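Local coordinates for Galactose/lactose metabolism regulatory protein GAL80 (Saccharomyces cerevisiae, PDB 3BTV), which represses the genes of lactose and galactose metabolism by binding the activator GAL4 and blocking its transcriptional activation when no inducing sugar is present, at residues B[371-374]-B[375-379]; B[78-81]-B[82-85]; B[109-112]-B[113-116]. The protein carries 1 engineered substitution. All blocks are in the same frame, centred on the assembly; numbering follows the deposited sequence.

Interaction 1 of 3, residues B[371-374]-B[375-379]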
loop_
_atom_site.group_PDB
_atom_site.type_symbol
_atom_site.label_atom_id
_atom_site.label_comp_id
_atom_site.label_asym_id
_atom_site.label_seq_id
_atom_site.Cartn_x
_atom_site.Cartn_y
_atom_site.Cartn_z
ATOM N N LEU B 371 -22.106 -1.674 -21.712
ATOM C CA LEU B 371 -21.934 -3.121 -21.825
ATOM C C LEU B 371 -22.968 -3.705 -22.800
ATOM O O LEU B 371 -22.633 -4.481 -23.695
ATOM C CB LEU B 371 -22.060 -3.780 -20.448
ATOM C CG LEU B 371 -21.998 -5.307 -20.408
ATOM C CD1 LEU B 371 -20.764 -5.816 -21.148
ATOM C CD2 LEU B 371 -22.017 -5.794 -18.962
ATOM N N TYR B 372 -24.229 -3.327 -22.614
ATOM C CA TYR B 372 -25.294 -3.741 -23.523
ATOM C C TYR B 372 -24.986 -3.306 -24.945
ATOM O O TYR B 372 -25.133 -4.082 -25.883
ATOM C CB TYR B 372 -26.643 -3.165 -23.089
ATOM C CG TYR B 372 -27.411 -4.077 -22.166
ATOM C CD1 TYR B 372 -27.236 -4.008 -20.793
ATOM C CD2 TYR B 372 -28.301 -5.024 -22.671
ATOM C CE1 TYR B 372 -27.922 -4.851 -19.947
ATOM C CE2 TYR B 372 -28.997 -5.871 -21.829
ATOM C CZ TYR B 372 -28.799 -5.778 -20.467
ATOM O OH TYR B 372 -29.477 -6.610 -19.612
ATOM N N GLN B 373 -24.546 -2.063 -25.095
ATOM C CA GLN B 373 -24.206 -1.537 -26.409
ATOM C C GLN B 373 -23.133 -2.400 -27.073
ATOM O O GLN B 373 -23.251 -2.762 -28.244
ATOM C CB GLN B 373 -23.744 -0.080 -26.305
ATOM C CG GLN B 373 -23.508 0.603 -27.640
ATOM C CD GLN B 373 -24.801 0.975 -28.346
ATOM O OE1 GLN B 373 -25.152 0.394 -29.376
ATOM N NE2 GLN B 373 -25.522 1.943 -27.789
ATOM N N SER B 374 -22.095 -2.743 -26.317
ATOM C CA SER B 374 -20.993 -3.523 -26.864
ATOM C C SER B 374 -21.469 -4.920 -27.274
ATOM O O SER B 374 -20.890 -5.554 -28.160
ATOM C CB SER B 374 -19.818 -3.593 -25.875
ATOM O OG SER B 374 -19.978 -4.646 -24.938
ATOM N N ILE B 375 -22.541 -5.385 -26.643
ATOM C CA ILE B 375 -23.099 -6.689 -26.968
ATOM C C ILE B 375 -23.765 -6.690 -28.348
ATOM O O ILE B 375 -23.404 -7.483 -29.217
ATOM C CB ILE B 375 -24.104 -7.156 -25.904
ATOM C CG1 ILE B 375 -23.385 -7.447 -24.588
ATOM C CG2 ILE B 375 -24.844 -8.406 -26.384
ATOM C CD1 ILE B 375 -24.296 -7.946 -23.478
ATOM N N SER B 376 -24.726 -5.794 -28.550
ATOM C CA SER B 376 -25.429 -5.719 -29.825
ATOM C C SER B 376 -24.479 -5.400 -30.977
ATOM O O SER B 376 -24.629 -5.928 -32.072
ATOM C CB SER B 376 -26.561 -4.693 -29.769
ATOM O OG SER B 376 -26.065 -3.376 -29.871
ATOM N N ASP B 377 -23.500 -4.540 -30.724
ATOM C CA ASP B 377 -22.520 -4.191 -31.743
ATOM C C ASP B 377 -21.742 -5.415 -32.191
ATOM O O ASP B 377 -21.399 -5.553 -33.363
ATOM C CB ASP B 377 -21.567 -3.123 -31.224
ATOM C CG ASP B 377 -22.218 -1.764 -31.145
ATOM O OD1 ASP B 377 -23.454 -1.689 -31.311
ATOM O OD2 ASP B 377 -21.496 -0.772 -30.922
ATOM N N PHE B 378 -21.448 -6.294 -31.244
ATOM C CA PHE B 378 -20.882 -7.589 -31.571
ATOM C C PHE B 378 -21.930 -8.373 -32.336
ATOM O O PHE B 378 -21.653 -8.973 -33.374
ATOM C CB PHE B 378 -20.506 -8.337 -30.293
ATOM C CG PHE B 378 -20.317 -9.826 -30.479
ATOM C CD1 PHE B 378 -19.221 -10.324 -31.175
ATOM C CD2 PHE B 378 -21.220 -10.726 -29.931
ATOM C CE1 PHE B 378 -19.041 -11.695 -31.338
ATOM C CE2 PHE B 378 -21.043 -12.099 -30.088
ATOM C CZ PHE B 378 -19.953 -12.581 -30.794
ATOM N N HIS B 379 -23.148 -8.347 -31.810
ATOM C CA HIS B 379 -24.226 -9.170 -32.324
ATOM C C HIS B 379 -24.685 -8.756 -33.712
ATOM O O HIS B 379 -25.099 -9.592 -34.503
ATOM C CB HIS B 379 -25.414 -9.122 -31.377
ATOM C CG HIS B 379 -26.607 -9.863 -31.885
ATOM N ND1 HIS B 379 -26.665 -11.238 -31.925
ATOM C CD2 HIS B 379 -27.787 -9.420 -32.378
ATOM C CE1 HIS B 379 -27.833 -11.612 -32.417
ATOM N NE2 HIS B 379 -28.533 -10.527 -32.697
#

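Interaction 2 of 3, residues B[78-81]-B[82-85]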
loop_
_atom_site.group_PDB
_atom_site.type_symbol
_atom_site.label_atom_id
_atom_site.label_comp_id
_atom_site.label_asym_id
_atom_site.label_seq_id
_atom_site.Cartn_x
_atom_site.Cartn_y
_atom_site.Cartn_z
ATOM N N PHE B 78 -43.620 -16.332 -17.229
ATOM C CA PHE B 78 -43.582 -17.787 -17.099
ATOM C C PHE B 78 -43.769 -18.236 -15.655
ATOM O O PHE B 78 -43.310 -17.568 -14.727
ATOM C CB PHE B 78 -42.290 -18.355 -17.690
ATOM C CG PHE B 78 -42.222 -18.257 -19.188
ATOM C CD1 PHE B 78 -42.100 -17.023 -19.812
ATOM C CD2 PHE B 78 -42.289 -19.395 -19.975
ATOM C CE1 PHE B 78 -42.044 -16.927 -21.191
ATOM C CE2 PHE B 78 -42.233 -19.305 -21.356
ATOM C CZ PHE B 78 -42.112 -18.071 -21.964
ATOM N N PRO B 79 -44.452 -19.377 -15.469
ATOM C CA PRO B 79 -44.846 -19.909 -14.162
ATOM C C PRO B 79 -43.698 -20.620 -13.467
ATOM O O PRO B 79 -43.514 -20.470 -12.257
ATOM C CB PRO B 79 -45.932 -20.942 -14.512
ATOM C CG PRO B 79 -46.153 -20.834 -16.006
ATOM C CD PRO B 79 -44.907 -20.247 -16.563
ATOM N N THR B 80 -42.942 -21.398 -14.234
ATOM C CA THR B 80 -41.854 -22.193 -13.684
ATOM C C THR B 80 -40.535 -21.809 -14.332
ATOM O O THR B 80 -40.511 -21.225 -15.417
ATOM C CB THR B 80 -42.087 -23.695 -13.928
ATOM O OG1 THR B 80 -42.069 -23.959 -15.337
ATOM C CG2 THR B 80 -43.428 -24.121 -13.363
ATOM N N LEU B 81 -39.435 -22.138 -13.668
ATOM C CA LEU B 81 -38.123 -21.914 -14.253
ATOM C C LEU B 81 -38.006 -22.780 -15.503
ATOM O O LEU B 81 -37.398 -22.385 -16.497
ATOM C CB LEU B 81 -37.020 -22.267 -13.254
ATOM C CG LEU B 81 -35.580 -21.949 -13.674
ATOM C CD1 LEU B 81 -35.413 -20.463 -13.960
ATOM C CD2 LEU B 81 -34.580 -22.414 -12.615
ATOM N N GLU B 82 -38.608 -23.962 -15.442
ATOM C CA GLU B 82 -38.571 -24.905 -16.553
ATOM C C GLU B 82 -39.214 -24.338 -17.814
ATOM O O GLU B 82 -38.615 -24.360 -18.887
ATOM C CB GLU B 82 -39.263 -26.209 -16.167
ATOM C CG GLU B 82 -39.478 -27.148 -17.333
ATOM C CD GLU B 82 -39.904 -28.526 -16.887
ATOM O OE1 GLU B 82 -39.745 -28.834 -15.688
ATOM O OE2 GLU B 82 -40.392 -29.300 -17.737
ATOM N N SER B 83 -40.442 -23.848 -17.682
ATOM C CA SER B 83 -41.125 -23.211 -18.800
ATOM C C SER B 83 -40.295 -22.040 -19.323
ATOM O O SER B 83 -40.023 -21.942 -20.521
ATOM C CB SER B 83 -42.513 -22.735 -18.375
ATOM O OG SER B 83 -42.441 -21.944 -17.199
ATOM N N PHE B 84 -39.886 -21.160 -18.416
ATOM C CA PHE B 84 -39.044 -20.017 -18.770
ATOM C C PHE B 84 -37.840 -20.440 -19.613
ATOM O O PHE B 84 -37.638 -19.936 -20.721
ATOM C CB PHE B 84 -38.582 -19.283 -17.501
ATOM C CG PHE B 84 -37.704 -18.080 -17.764
ATOM C CD1 PHE B 84 -38.263 -16.846 -18.078
ATOM C CD2 PHE B 84 -36.322 -18.180 -17.676
ATOM C CE1 PHE B 84 -37.466 -15.740 -18.312
ATOM C CE2 PHE B 84 -35.504 -17.067 -17.907
ATOM C CZ PHE B 84 -36.076 -15.845 -18.224
ATOM N N ALA B 85 -37.050 -21.375 -19.090
ATOM C CA ALA B 85 -35.796 -21.778 -19.726
ATOM C C ALA B 85 -36.004 -22.546 -21.029
ATOM O O ALA B 85 -35.150 -22.512 -21.919
ATOM C CB ALA B 85 -34.952 -22.600 -18.759
#

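Interaction 3 of 3, residues B[109-112]-B[113-116]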
loop_
_atom_site.group_PDB
_atom_site.type_symbol
_atom_site.label_atom_id
_atom_site.label_comp_id
_atom_site.label_asym_id
_atom_site.label_seq_id
_atom_site.Cartn_x
_atom_site.Cartn_y
_atom_site.Cartn_z
ATOM N N LEU B 109 -31.536 -24.148 -14.972
ATOM C CA LEU B 109 -31.889 -23.293 -16.100
ATOM C C LEU B 109 -31.122 -23.704 -17.358
ATOM O O LEU B 109 -31.701 -23.853 -18.429
ATOM C CB LEU B 109 -31.603 -21.824 -15.753
ATOM C CG LEU B 109 -32.068 -20.737 -16.731
ATOM C CD1 LEU B 109 -32.289 -19.421 -16.001
ATOM C CD2 LEU B 109 -31.072 -20.554 -17.870
ATOM N N LEU B 110 -29.810 -23.874 -17.222
ATOM C CA LEU B 110 -28.989 -24.284 -18.354
ATOM C C LEU B 110 -29.448 -25.635 -18.885
ATOM O O LEU B 110 -29.397 -25.891 -20.089
ATOM C CB LEU B 110 -27.517 -24.356 -17.957
ATOM C CG LEU B 110 -26.738 -23.049 -18.050
ATOM C CD1 LEU B 110 -25.381 -23.205 -17.405
ATOM C CD2 LEU B 110 -26.604 -22.614 -19.510
ATOM N N GLU B 111 -29.903 -26.499 -17.985
ATOM C CA GLU B 111 -30.374 -27.816 -18.396
ATOM C C GLU B 111 -31.673 -27.723 -19.190
ATOM O O GLU B 111 -31.778 -28.301 -20.271
ATOM C CB GLU B 111 -30.532 -28.746 -17.193
ATOM C CG GLU B 111 -30.748 -30.204 -17.572
ATOM C CD GLU B 111 -29.548 -30.812 -18.281
ATOM O OE1 GLU B 111 -28.513 -30.120 -18.398
ATOM O OE2 GLU B 111 -29.637 -31.980 -18.719
ATOM N N PHE B 112 -32.659 -26.999 -18.660
ATOM C CA PHE B 112 -33.924 -26.805 -19.369
ATOM C C PHE B 112 -33.675 -26.007 -20.646
ATOM O O PHE B 112 -34.408 -26.125 -21.626
ATOM C CB PHE B 112 -34.938 -26.059 -18.496
ATOM C CG PHE B 112 -35.312 -26.781 -17.230
ATOM C CD1 PHE B 112 -35.010 -26.235 -15.990
ATOM C CD2 PHE B 112 -35.976 -27.999 -17.278
ATOM C CE1 PHE B 112 -35.356 -26.893 -14.821
ATOM C CE2 PHE B 112 -36.325 -28.663 -16.115
ATOM C CZ PHE B 112 -36.016 -28.110 -14.885
ATOM N N SER B 113 -32.630 -25.184 -20.607
ATOM C CA SER B 113 -32.237 -24.350 -21.738
ATOM C C SER B 113 -32.120 -25.144 -23.032
ATOM O O SER B 113 -32.214 -24.585 -24.128
ATOM C CB SER B 113 -30.893 -23.684 -21.441
ATOM O OG SER B 113 -30.208 -23.371 -22.642
ATOM N N LYS B 114 -31.901 -26.446 -22.901
ATOM C CA LYS B 114 -31.640 -27.285 -24.061
ATOM C C LYS B 114 -32.842 -27.364 -24.997
ATOM O O LYS B 114 -32.694 -27.701 -26.169
ATOM C CB LYS B 114 -31.151 -28.670 -23.626
ATOM C CG LYS B 114 -29.870 -28.593 -22.796
ATOM C CD LYS B 114 -29.231 -29.954 -22.555
ATOM C CE LYS B 114 -27.853 -29.791 -21.913
ATOM N NZ LYS B 114 -27.206 -31.099 -21.608
ATOM N N ASN B 115 -34.019 -27.019 -24.480
ATOM C CA ASN B 115 -35.252 -27.017 -25.271
ATOM C C ASN B 115 -35.441 -25.717 -26.052
ATOM O O ASN B 115 -36.453 -25.528 -26.733
ATOM C CB ASN B 115 -36.471 -27.254 -24.371
ATOM C CG ASN B 115 -36.345 -28.512 -23.535
ATOM O OD1 ASN B 115 -37.056 -28.686 -22.546
ATOM N ND2 ASN B 115 -35.435 -29.397 -23.930
ATOM N N ASN B 116 -34.469 -24.818 -25.938
ATOM C CA ASN B 116 -34.496 -23.558 -26.671
ATOM C C ASN B 116 -33.374 -23.479 -27.698
ATOM O O ASN B 116 -32.242 -23.138 -27.361
ATOM C CB ASN B 116 -34.399 -22.371 -25.714
ATOM C CG ASN B 116 -34.510 -21.034 -26.428
ATOM O OD1 ASN B 116 -34.692 -20.976 -27.645
ATOM N ND2 ASN B 116 -34.406 -19.951 -25.666
#

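Interaction 1 of 3, residues B[371-374]-B[375-379]
Asp377 folds its carboxylate back over the preceding helical turn, with Asp377 CG 3.2 Å from Gln373 O, and the side chains of Asp377 and Gln373 slant across each other. The chi1 of -74° accounts for this, since it sets CG opposite the carbonyl carbon of Asp377 and beside its backbone N. That same Gln373 O takes the nearly straight helical bond from Asp377 N at 3.1 Å. Replacing Asp377 by an alanine is likely to leave the Thr382 hydroxyl without its weak carboxylate partner and to open a gap over Gln373 O where the carboxylate carbon sits.

On another side of the helix, Ser374 curls its hydroxyl back to the backbone, Ser374 OG donating to Leu371 O at 2.9 Å. Ile375 N bonds to Leu371 O as well, at 3.1 Å, and both donors are tilted slightly to the same side of the carbonyl plane, so that this oxygen is gripped twice. Ile375 lies alongside, its CG1 branch 3.2 Å from Leu371 O. Farther along, Phe378 CB rests 3.5 Å from Ser374 O.

This stretch belongs to helix 363-380, which packs against the Rossmann domain. Tyr372 bonds through its hydroxyl to His39 of helix 39-45 and touches Phe25 of strand 21-26, while Leu371 and Phe378 reach Phe123 and Tyr121 of strand 121-125.

Interaction 2 of 3, residues B[78-81]-B[82-85]
Phe78 lays its side chain over the first turn of the helix that follows, touching it from CB to the ring. Phe78 CB sits 3.8 Å from Phe84 CB and also close to the hydroxyl of Ser83. Next, Phe78 CG meets Phe84 CA at 3.7 Å. With chi1 at -70° the ring swings alongside the helix backbone, so that Phe78 CD2 comes within 3.4 Å of Phe84 N, and Phe78 CE2 within 3.5 Å of Ser83 O. Ser83 CB lies in the ring plane, at its edge. The Phe84 ring turns its own edge to the face of Phe78 in an offset T-shaped pair, the planes at 88° and the centroids 6.0 Å apart.

Thr80 holds the N-cap position, and its carbonyl anchors the turn: Ser83 OG donates to Thr80 O at 2.7 Å and Phe84 N to Thr80 O at 3.1 Å, both tilted to the same side of the carbonyl plane.

In the Rossmann domain this turn leads from strand 76-78, outermost in the parallel sheet within this chain, into helix 81-86. Phe78 pairs its backbone with Leu55 of the adjoining strand 50-56, whose Ala54 is touched by the side chains of both phenylalanines, while Leu81 and Ala85 pack on Leu109 of helix 102-112.

Interaction 3 of 3, residues B[109-112]-B[113-116]
Ser113 N donates to Leu109 O at 2.7 Å, a helical bond spanning four residues, though bent to 137° at the hydrogen. Beyond it the spacing tightens to three residues, as in 3-10 turns. Lys114 N reaches Glu111 O at 3.2 Å and Asn115 N reaches Phe112 O at 3.0 Å. Both of these are nearly straight at the hydrogen, 164° and 172°, yet both donors stand well above the plane of the carbonyl they use.

The charged pair of Glu111 and Lys114 bridges the same turn from outside. Glu111 bends at chi2 and returns toward the lysine, whose extended chain crosses it at a slant. The salt bridge, Glu111 OE1 to Lys114 NZ, is long at 3.6 Å, and Lys114 CE lies equally near the same oxygen, so the carboxylate meets the last carbon of the lysine as much as its nitrogen. Closer to the backbone, CG anti to the carbonyl carbon drapes Lys114 over the preceding turn, placing Lys114 CG 3.2 Å from Glu111 O.

The Ser113 hydroxyl bonds to Arg145, the Asn115 amide oxygen to Ser86, and Asn116 ND2 to Ile90 O just ahead of strand 92-95. Ser113 CB lies 3.0 Å from Leu110 O. Leu109 packs on Ile93 and Ile95 of strand 92-95, and Phe112 against helix 81-86.

This is the start of the loop that leads from helix 102-112 towards strand 121-125, in a beta-alpha-beta crossover of the Rossmann fold.

From the N terminus the chain meets interaction 2 first, then interaction 3 and last, much later, interaction 1. Each is a contact within one continuous stretch, none closes a large loop, and they follow in series, none enclosing or crossing another. Interactions 2 and 3 both lie in the Rossmann domain, their centres about 10 Å apart, and they touch: Ala85 CB packs on Phe112 CB at 3.5 Å, joining helix 81-86 to helix 102-112. Interaction 1 touches neither, its nearest atoms about 11 Å from interaction 2 and about 13 Å from interaction 3. Strand 121-125 relates interactions 1 and 3 indirectly, since it follows interaction 3 in the chain and receives side chains of helix 363-380.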